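Local structure of uncharacterized protein (Ruminococcus gnavus, 4HYZ) at residues I87-V90 and G95-N98. The protein is of unknown function but belongs to the DUF3887 family, part of the NTF2 clan, and is probably made as a secreted or membrane-anchored lipoprotein. Residues are numbered along the deposited sequence; the frame is centred on the assembly and turned at random.
Sequences IIVV and GNVN. With SO4 (sulfate ion), chain C.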
loop_
_atom_site.group_PDB
_atom_site.type_symbol
_atom_site.label_atom_id
_atom_site.label_comp_id
_atom_site.label_asym_id
_atom_site.label_seq_id
_atom_site.Cartn_x
_atom_site.Cartn_y
_atom_site.Cartn_z
ATOM N N ILE A 87 7.640 5.987 -8.210
ATOM C CA ILE A 87 8.419 6.973 -7.482
ATOM C C ILE A 87 9.807 6.349 -7.407
ATOM O O ILE A 87 9.968 5.274 -6.829
ATOM C CB ILE A 87 7.838 7.392 -6.124
ATOM C CG1 ILE A 87 6.341 7.838 -6.299
ATOM C CG2 ILE A 87 8.733 8.494 -5.543
ATOM C CD1 ILE A 87 5.603 8.108 -5.012
ATOM N N ILE A 88 10.762 6.924 -8.121
ATOM C CA ILE A 88 12.112 6.355 -8.198
ATOM C C ILE A 88 13.115 7.359 -7.643
ATOM O O ILE A 88 13.026 8.558 -7.905
ATOM C CB ILE A 88 12.464 5.869 -9.644
ATOM C CG1 ILE A 88 13.895 5.244 -9.745
ATOM C CG2 ILE A 88 12.215 6.951 -10.699
ATOM C CD1 ILE A 88 14.163 4.468 -11.079
ATOM N N VAL A 89 14.021 6.854 -6.819
ATOM C CA VAL A 89 15.080 7.644 -6.210
ATOM C C VAL A 89 16.182 7.846 -7.237
ATOM O O VAL A 89 16.629 6.882 -7.857
ATOM C CB VAL A 89 15.637 6.986 -4.917
ATOM C CG1 VAL A 89 16.845 7.748 -4.380
ATOM C CG2 VAL A 89 14.557 6.881 -3.855
ATOM N N VAL A 90 16.603 9.093 -7.427
ATOM C CA VAL A 90 17.736 9.421 -8.290
ATOM C C VAL A 90 18.765 10.099 -7.376
ATOM O O VAL A 90 18.463 11.102 -6.717
ATOM C CB VAL A 90 17.383 10.231 -9.553
ATOM C CG1 VAL A 90 18.614 10.414 -10.416
ATOM C CG2 VAL A 90 16.283 9.534 -10.356
ATOM N N GLY A 95 22.598 15.265 -3.443
ATOM C CA GLY A 95 21.613 14.483 -2.700
ATOM C C GLY A 95 20.621 13.713 -3.546
ATOM O O GLY A 95 20.624 13.797 -4.772
ATOM N N ASN A 96 19.771 12.954 -2.865
ATOM C CA ASN A 96 18.703 12.121 -3.410
ATOM C C ASN A 96 17.504 12.957 -3.849
ATOM O O ASN A 96 17.104 13.888 -3.159
ATOM C CB ASN A 96 18.256 11.123 -2.335
ATOM C CG ASN A 96 19.305 10.118 -1.951
ATOM O OD1 ASN A 96 20.113 9.672 -2.773
ATOM N ND2 ASN A 96 19.283 9.712 -0.688
ATOM N N VAL A 97 16.912 12.598 -4.992
ATOM C CA VAL A 97 15.749 13.275 -5.572
ATOM C C VAL A 97 14.728 12.207 -5.925
ATOM O O VAL A 97 15.097 11.207 -6.541
ATOM C CB VAL A 97 16.164 14.138 -6.805
ATOM C CG1 VAL A 97 14.947 14.655 -7.566
ATOM C CG2 VAL A 97 17.061 15.307 -6.385
ATOM N N ASN A 98 13.467 12.399 -5.529
ATOM C CA ASN A 98 12.397 11.446 -5.832
ATOM C C ASN A 98 11.610 11.880 -7.074
ATOM O O ASN A 98 10.848 12.849 -7.023
ATOM C CB ASN A 98 11.434 11.270 -4.646
ATOM C CG ASN A 98 12.044 10.666 -3.411
ATOM O OD1 ASN A 98 12.444 9.504 -3.367
ATOM N ND2 ASN A 98 12.062 11.426 -2.358
HETATM S S SO4 C . 17.077 11.572 2.296
HETATM O O1 SO4 C . 17.540 12.730 1.575
HETATM O O2 SO4 C . 15.663 11.781 2.560
HETATM O O3 SO4 C . 17.242 10.369 1.469
HETATM O O4 SO4 C . 17.773 11.365 3.563
#
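Val89 faces two asparagines of segment 95-98, Asn98 directly across and Asn96 on the diagonal, touching each with a different methyl group. Its CG2, beside the backbone N, comes 3.4 Å from Asn98 OD1, a methyl-to-oxygen van der Waals contact; the two side chains leave the sheet together from a non-hydrogen-bonded antiparallel pair. Its CG1, anti to the backbone N (chi1 174°), reaches instead toward Asn96, 4.1 Å from OD1 of that amide. At the far end Ile87 CG2 packs at 4.0 Å on Asn98 CB, and Ile87 and Asn98 also pack against a second subunit, on its Ile3 and Gln76. With OD1 near Val89, Asn96 sends ND2 outward to a sulfate ion, probably from the crystallisation liquor, and donates to O3 at 3.0 Å in a nearly straight bond. Asp79 N and Gly1 N of the second subunit, the latter probably a tag remnant, bind the same anion.

Val90 and Val97 form the neighbouring hydrogen-bonded pair. Val90 N donates to Val97 O at 2.7 Å, and Val97 N returns a bond to Val90 O at 2.8 Å. Val90 is buried against Ile24 and Gln28 of helix 13-28 and Phe65 and Phe68 of strand 65-78. The hairpin thus has two chemically distinct faces: Ile88 and Val90 turn one toward helix 13-28, with Val97 beside them, while on the other amides mix with methyls and, through Asn96, the sulfate bridges two subunits in this crystal.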